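Local structure of hemin ABC transporter, periplasmic hemin-binding protein HutB (Vibrio cholerae, 5KHL) at residues S24-L29 with H75-D80; S103-Q108 with G167-P172. The protein probably binds heme in the periplasm and delivers it to its ABC transporter for uptake into the cell. All blocks are in the same frame, centred on the assembly; numbering follows the deposited sequence.

Contact 1 (S24-L29 with H75-D80); sequences SAVTEL and HLIGSD
V26, in the first turn of helix 24-32, points toward strand 75-78 at I77 and G78, and its CA lies 6.5 Å from that of G78, where helix and strand backbones come nearest. Both methyls of V26 reach the strand, each meeting a different part of it. CG1 packs against CG2 of I77 at 3.6 Å and sits 4.0 Å from I77 CB, so the branch point of the isoleucine takes part along with its methyl. With CG1 anti to the backbone N of V26 (chi1 -175°), the other methyl, CG2, is carried toward the main chain of the strand: it lies 4.0 Å from G78 CA and 3.9 Å from I77 O. On the strand side I77 offers its short branch, CG2, while CG1 sits beside the backbone N and carries CD1 outward from the main chain; the two side chains cross obliquely. I77 also touches I19 of the neighbouring strand 19-21 and I120 of helix 107-120, and V26 touches S21. The helix thus packs against one face of the parallel four-stranded sheet, directly after the strand 19-21 that leads into it, as in the alpha/beta lobes of periplasmic binding proteins. No hydrogen bond crosses between the two segments; V26, I77 and G78 are buried, and this small contact is non-directional, so close apolar fit rather than polar bonding sets the helix on the sheet here.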
ATOM      1  N   SER A  24       8.130   2.609  -0.110  1.00 37.52           N
ATOM      2  CA  SER A  24       7.804   1.490   0.774  1.00 38.61           C
ATOM      3  C   SER A  24       7.651   0.156   0.008  1.00 45.49           C
ATOM      4  O   SER A  24       8.198  -0.874   0.416  1.00 49.70           O
ATOM      5  CB  SER A  24       6.526   1.813   1.560  1.00 31.88           C
ATOM      6  OG  SER A  24       6.274   0.835   2.550  1.00 45.38           O
ATOM      7  N   ALA A  25       6.918   0.182  -1.100  1.00 38.31           N
ATOM      8  CA  ALA A  25       6.700  -1.008  -1.912  1.00 38.25           C
ATOM      9  C   ALA A  25       8.012  -1.514  -2.507  1.00 41.63           C
ATOM     10  O   ALA A  25       8.167  -2.708  -2.734  1.00 41.15           O
ATOM     11  CB  ALA A  25       5.692  -0.719  -3.034  1.00 30.04           C
ATOM     12  N   VAL A  26       8.955  -0.608  -2.770  1.00 40.33           N
ATOM     13  CA  VAL A  26      10.278  -1.051  -3.220  1.00 37.23           C
ATOM     14  C   VAL A  26      11.034  -1.739  -2.079  1.00 36.81           C
ATOM     15  O   VAL A  26      11.553  -2.854  -2.234  1.00 35.47           O
ATOM     16  CB  VAL A  26      11.130   0.116  -3.760  1.00 35.24           C
ATOM     17  CG1 VAL A  26      12.433  -0.412  -4.323  1.00 33.46           C
ATOM     18  CG2 VAL A  26      10.366   0.889  -4.825  1.00 42.73           C
ATOM     19  N   THR A  27      11.078  -1.067  -0.933  1.00 30.15           N
ATOM     20  CA  THR A  27      11.831  -1.547   0.216  1.00 36.75           C
ATOM     21  C   THR A  27      11.422  -2.949   0.671  1.00 31.81           C
ATOM     22  O   THR A  27      12.286  -3.769   0.960  1.00 41.85           O
ATOM     23  CB  THR A  27      11.680  -0.577   1.399  1.00 38.60           C
ATOM     24  OG1 THR A  27      12.179   0.701   1.011  1.00 36.66           O
ATOM     25  CG2 THR A  27      12.446  -1.067   2.621  1.00 45.70           C
ATOM     26  N   GLU A  28      10.118  -3.223   0.730  1.00 32.27           N
ATOM     27  CA  GLU A  28       9.659  -4.517   1.246  1.00 33.46           C
ATOM     28  C   GLU A  28      10.160  -5.640   0.335  1.00 34.70           C
ATOM     29  O   GLU A  28      10.661  -6.650   0.817  1.00 41.16           O
ATOM     30  CB  GLU A  28       8.118  -4.569   1.425  1.00 40.84           C
ATOM     31  CG  GLU A  28       7.290  -4.301   0.180  1.00 50.55           C
ATOM     32  CD  GLU A  28       5.851  -4.846   0.242  1.00 55.36           C
ATOM     33  OE1 GLU A  28       5.229  -4.891   1.328  1.00 33.46           O
ATOM     34  OE2 GLU A  28       5.336  -5.225  -0.830  1.00 56.79           O
ATOM     35  N   LEU A  29      10.054  -5.449  -0.975  1.00 32.38           N
ATOM     36  CA  LEU A  29      10.495  -6.470  -1.901  1.00 46.64           C
ATOM     37  C   LEU A  29      12.019  -6.659  -1.807  1.00 45.58           C
ATOM     38  O   LEU A  29      12.497  -7.796  -1.719  1.00 51.98           O
ATOM     39  CB  LEU A  29      10.042  -6.131  -3.331  1.00 33.70           C
ATOM     40  CG  LEU A  29       8.510  -6.125  -3.500  1.00 39.53           C
ATOM     41  CD1 LEU A  29       8.099  -5.861  -4.933  1.00 37.45           C
ATOM     42  CD2 LEU A  29       7.892  -7.420  -3.009  1.00 33.38           C
ATOM     43  N   HIS A  75      21.850   3.149  -7.829  1.00 54.62           N
ATOM     44  CA  HIS A  75      20.472   3.070  -8.260  1.00 51.65           C
ATOM     45  C   HIS A  75      19.590   3.971  -7.424  1.00 55.91           C
ATOM     46  O   HIS A  75      19.812   4.150  -6.213  1.00 46.88           O
ATOM     47  CB  HIS A  75      19.959   1.637  -8.163  1.00 51.13           C
ATOM     48  CG  HIS A  75      20.718   0.667  -9.002  1.00 56.12           C
ATOM     49  ND1 HIS A  75      20.272   0.227 -10.232  1.00 68.92           N
ATOM     50  CD2 HIS A  75      21.903   0.041  -8.794  1.00 62.56           C
ATOM     51  CE1 HIS A  75      21.146  -0.618 -10.744  1.00 73.31           C
ATOM     52  NE2 HIS A  75      22.145  -0.748  -9.887  1.00 77.65           N
ATOM     53  N   LEU A  76      18.605   4.556  -8.091  1.00 45.54           N
ATOM     54  CA  LEU A  76      17.477   5.159  -7.415  1.00 41.77           C
ATOM     55  C   LEU A  76      16.271   4.451  -7.962  1.00 44.67           C
ATOM     56  O   LEU A  76      15.990   4.534  -9.161  1.00 48.17           O
ATOM     57  CB  LEU A  76      17.370   6.659  -7.659  1.00 42.81           C
ATOM     58  CG  LEU A  76      16.014   7.261  -7.292  1.00 40.30           C
ATOM     59  CD1 LEU A  76      15.759   7.189  -5.784  1.00 41.38           C
ATOM     60  CD2 LEU A  76      15.901   8.683  -7.769  1.00 45.28           C
ATOM     61  N   ILE A  77      15.575   3.736  -7.085  1.00 43.24           N
ATOM     62  CA  ILE A  77      14.441   2.941  -7.489  1.00 41.79           C
ATOM     63  C   ILE A  77      13.174   3.470  -6.837  1.00 39.02           C
ATOM     64  O   ILE A  77      13.091   3.595  -5.618  1.00 35.63           O
ATOM     65  CB  ILE A  77      14.638   1.447  -7.120  1.00 43.29           C
ATOM     66  CG1 ILE A  77      15.939   0.910  -7.703  1.00 44.70           C
ATOM     67  CG2 ILE A  77      13.481   0.599  -7.626  1.00 41.84           C
ATOM     68  CD1 ILE A  77      16.341  -0.444  -7.121  1.00 45.49           C
ATOM     69  N   GLY A  78      12.164   3.743  -7.647  1.00 39.09           N
ATOM     70  CA  GLY A  78      10.878   4.105  -7.091  1.00 37.29           C
ATOM     71  C   GLY A  78       9.784   4.111  -8.129  1.00 42.79           C
ATOM     72  O   GLY A  78       9.971   3.618  -9.248  1.00 41.44           O
ATOM     73  N   SER A  79       8.633   4.661  -7.756  1.00 37.96           N
ATOM     74  CA  SER A  79       7.490   4.721  -8.657  1.00 45.07           C
ATOM     75  C   SER A  79       7.648   5.878  -9.624  1.00 51.51           C
ATOM     76  O   SER A  79       8.599   6.638  -9.543  1.00 56.64           O
ATOM     77  CB  SER A  79       6.186   4.872  -7.887  1.00 37.30           C
ATOM     78  OG  SER A  79       6.054   6.188  -7.390  1.00 42.29           O
ATOM     79  N   ASP A  80       6.695   6.016 -10.536  1.00 43.90           N
ATOM     80  CA  ASP A  80       6.752   7.071 -11.535  1.00 56.48           C
ATOM     81  C   ASP A  80       6.457   8.421 -10.910  1.00 49.37           C
ATOM     82  O   ASP A  80       6.399   9.426 -11.598  1.00 57.35           O
ATOM     83  CB  ASP A  80       5.763   6.795 -12.670  1.00 53.85           C
ATOM     84  CG  ASP A  80       4.322   6.819 -12.199  1.00 63.10           C
ATOM     85  OD1 ASP A  80       4.085   6.735 -10.971  1.00 60.57           O
ATOM     86  OD2 ASP A  80       3.423   6.914 -13.053  1.00 71.34           O
TER

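Contact 2 (S103-Q108 with G167-P172); sequences SDSTPQ and GSDTVP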
ATOM      1  N   SER A 103       3.551   0.560 -10.019  1.00 42.92           N
ATOM      2  CA  SER A 103       2.732   0.975  -8.884  1.00 41.89           C
ATOM      3  C   SER A 103       1.201   0.831  -9.086  1.00 57.32           C
ATOM      4  O   SER A 103       0.452   1.637  -8.525  1.00 51.80           O
ATOM      5  CB  SER A 103       3.066   2.425  -8.492  1.00 43.44           C
ATOM      6  OG  SER A 103       3.077   3.303  -9.599  1.00 45.59           O
ATOM      7  N   ASP A 104       0.749  -0.175  -9.856  1.00 44.14           N
ATOM      8  CA  ASP A 104      -0.681  -0.577  -9.912  1.00 61.59           C
ATOM      9  C   ASP A 104      -1.230  -1.013  -8.580  1.00 44.40           C
ATOM     10  O   ASP A 104      -0.494  -1.444  -7.708  1.00 42.16           O
ATOM     11  CB  ASP A 104      -0.953  -1.790 -10.827  1.00 56.17           C
ATOM     12  CG  ASP A 104      -0.305  -1.686 -12.144  1.00 66.69           C
ATOM     13  OD1 ASP A 104      -0.194  -0.563 -12.674  1.00 80.33           O
ATOM     14  OD2 ASP A 104       0.083  -2.748 -12.661  1.00 73.22           O
ATOM     15  N   SER A 105      -2.553  -1.020  -8.504  1.00 40.77           N
ATOM     16  CA  SER A 105      -3.256  -1.622  -7.396  1.00 40.36           C
ATOM     17  C   SER A 105      -3.584  -3.105  -7.661  1.00 48.32           C
ATOM     18  O   SER A 105      -4.341  -3.718  -6.918  1.00 47.93           O
ATOM     19  CB  SER A 105      -4.526  -0.836  -7.128  1.00 44.11           C
ATOM     20  OG  SER A 105      -5.250  -0.675  -8.322  1.00 47.63           O
ATOM     21  N   THR A 106      -3.003  -3.689  -8.700  1.00 36.82           N
ATOM     22  CA  THR A 106      -3.357  -5.057  -9.058  1.00 37.22           C
ATOM     23  C   THR A 106      -2.390  -6.106  -8.527  1.00 34.50           C
ATOM     24  O   THR A 106      -1.214  -5.855  -8.359  1.00 32.54           O
ATOM     25  CB  THR A 106      -3.434  -5.226 -10.574  1.00 39.54           C
ATOM     26  OG1 THR A 106      -2.106  -5.308 -11.099  1.00 38.16           O
ATOM     27  CG2 THR A 106      -4.168  -4.057 -11.201  1.00 42.86           C
ATOM     28  N   PRO A 107      -2.890  -7.310  -8.279  1.00 34.57           N
ATOM     29  CA  PRO A 107      -1.978  -8.415  -7.979  1.00 33.06           C
ATOM     30  C   PRO A 107      -0.883  -8.628  -9.036  1.00 37.33           C
ATOM     31  O   PRO A 107       0.253  -8.940  -8.679  1.00 50.38           O
ATOM     32  CB  PRO A 107      -2.914  -9.620  -7.917  1.00 34.78           C
ATOM     33  CG  PRO A 107      -4.233  -9.036  -7.519  1.00 36.45           C
ATOM     34  CD  PRO A 107      -4.309  -7.707  -8.176  1.00 37.02           C
ATOM     35  N   GLN A 108      -1.188  -8.463 -10.315  1.00 44.22           N
ATOM     36  CA  GLN A 108      -0.140  -8.689 -11.316  1.00 47.04           C
ATOM     37  C   GLN A 108       0.906  -7.583 -11.212  1.00 46.10           C
ATOM     38  O   GLN A 108       2.074  -7.790 -11.548  1.00 43.91           O
ATOM     39  CB  GLN A 108      -0.708  -8.784 -12.740  1.00 48.36           C
ATOM     40  CG  GLN A 108      -1.610  -7.649 -13.182  1.00 67.26           C
ATOM     41  CD  GLN A 108      -3.082  -7.844 -12.798  1.00 68.74           C
ATOM     42  OE1 GLN A 108      -3.417  -8.414 -11.743  1.00 61.74           O
ATOM     43  NE2 GLN A 108      -3.972  -7.353 -13.657  1.00 68.47           N
ATOM     44  N   GLY A 167     -12.876   3.707  -4.405  1.00 59.16           N
ATOM     45  CA  GLY A 167     -13.611   3.012  -5.440  1.00 55.41           C
ATOM     46  C   GLY A 167     -12.701   2.073  -6.204  1.00 49.51           C
ATOM     47  O   GLY A 167     -11.743   1.533  -5.646  1.00 46.40           O
ATOM     48  N   SER A 168     -12.998   1.887  -7.484  1.00 45.55           N
ATOM     49  CA  SER A 168     -12.198   1.019  -8.340  1.00 50.78           C
ATOM     50  C   SER A 168     -10.743   1.491  -8.434  1.00 47.37           C
ATOM     51  O   SER A 168     -10.433   2.650  -8.129  1.00 50.98           O
ATOM     52  CB  SER A 168     -12.802   0.955  -9.740  1.00 51.66           C
ATOM     53  OG  SER A 168     -12.536   2.155 -10.454  1.00 54.54           O
ATOM     54  N   ASP A 169      -9.859   0.587  -8.854  1.00 43.29           N
ATOM     55  CA  ASP A 169      -8.444   0.887  -9.083  1.00 49.93           C
ATOM     56  C   ASP A 169      -7.655   1.429  -7.883  1.00 46.25           C
ATOM     57  O   ASP A 169      -6.690   2.172  -8.053  1.00 52.01           O
ATOM     58  CB  ASP A 169      -8.308   1.874 -10.234  1.00 64.80           C
ATOM     59  CG  ASP A 169      -8.156   1.191 -11.563  1.00 81.37           C
ATOM     60  OD1 ASP A 169      -9.158   1.113 -12.307  1.00 85.35           O
ATOM     61  OD2 ASP A 169      -7.034   0.716 -11.850  1.00 92.79           O
ATOM     62  N   THR A 170      -8.033   1.030  -6.679  1.00 40.18           N
ATOM     63  CA  THR A 170      -7.274   1.394  -5.489  1.00 39.90           C
ATOM     64  C   THR A 170      -6.773   0.143  -4.766  1.00 38.76           C
ATOM     65  O   THR A 170      -7.410  -0.912  -4.808  1.00 38.00           O
ATOM     66  CB  THR A 170      -8.122   2.247  -4.522  1.00 43.47           C
ATOM     67  OG1 THR A 170      -9.216   1.464  -4.015  1.00 39.17           O
ATOM     68  CG2 THR A 170      -8.658   3.509  -5.225  1.00 41.60           C
ATOM     69  N   VAL A 171      -5.623   0.252  -4.116  1.00 38.55           N
ATOM     70  CA  VAL A 171      -5.142  -0.854  -3.297  1.00 37.75           C
ATOM     71  C   VAL A 171      -6.199  -1.284  -2.252  1.00 37.10           C
ATOM     72  O   VAL A 171      -6.386  -2.475  -2.040  1.00 42.95           O
ATOM     73  CB  VAL A 171      -3.786  -0.508  -2.605  1.00 38.41           C
ATOM     74  CG1 VAL A 171      -3.230  -1.699  -1.840  1.00 37.78           C
ATOM     75  CG2 VAL A 171      -2.788  -0.042  -3.633  1.00 39.26           C
ATOM     76  N   PRO A 172      -6.902  -0.327  -1.606  1.00 46.36           N
ATOM     77  CA  PRO A 172      -7.971  -0.795  -0.719  1.00 48.31           C
ATOM     78  C   PRO A 172      -9.088  -1.547  -1.446  1.00 38.66           C
ATOM     79  O   PRO A 172      -9.647  -2.466  -0.872  1.00 38.22           O
ATOM     80  CB  PRO A 172      -8.492   0.502  -0.097  1.00 45.84           C
ATOM     81  CG  PRO A 172      -7.346   1.383  -0.120  1.00 47.41           C
ATOM     82  CD  PRO A 172      -6.666   1.110  -1.416  1.00 41.13           C
TER
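Two loops that lead into helices, 107-120 and 171-178, meet here between the parallel four-stranded sheet and the mixed five-stranded one. S105 carries the contact: its CB presses against the backbone where T170 joins V171, 3.4 Å from T170 C and equally close to V171 N, and its CA lies 4.6 Å from that of V171. Its chi1 of 51° sets OG between its own backbone N and carbonyl carbon, turned toward the main chain of D169, with D169 O at 3.2 Å. The CG2 methyl of V171 approaches the same CB to 4.0 Å. The loops come from the two lobes, one built on each sheet as in periplasmic binding proteins, and touch where the lobes meet. Both end in a threonine N-cap, T106 for helix 107-120 and T170 for helix 171-178, the OG1 atoms accepting from G109 N and D173 N. T170 OG1 also donates to G167 O at 3.0 Å, tilted 20° from the carbonyl plane; its two bonds hold the rotation of a side chain whose CB points away from the other loop. The junction is extended by T174, whose OG1 is hydrogen-bonded to S105 O, while L254 touches both P107 and V171.

Overall arrangement
Contact 1 closes along the chain before contact 2 opens, and their centres lie about 17 Å apart. Contact 1 belongs wholly to the lobe built on the parallel sheet; contact 2 joins the loop following that sheet's edge strand 97-100 to the loop between strand 164-166 of the mixed sheet and helix 171-178. The two contacts meet where S103 OG packs 3.8 Å from D80 OD1 and 3.9 Å from S79 CB. Helix 107-120 links them further, running from contact 2 back to the strand of contact 1. In this family the ligand is bound in the cleft between the lobes, so contact 2 probably lies in the inter-lobe region, whereas contact 1 is internal to one lobe.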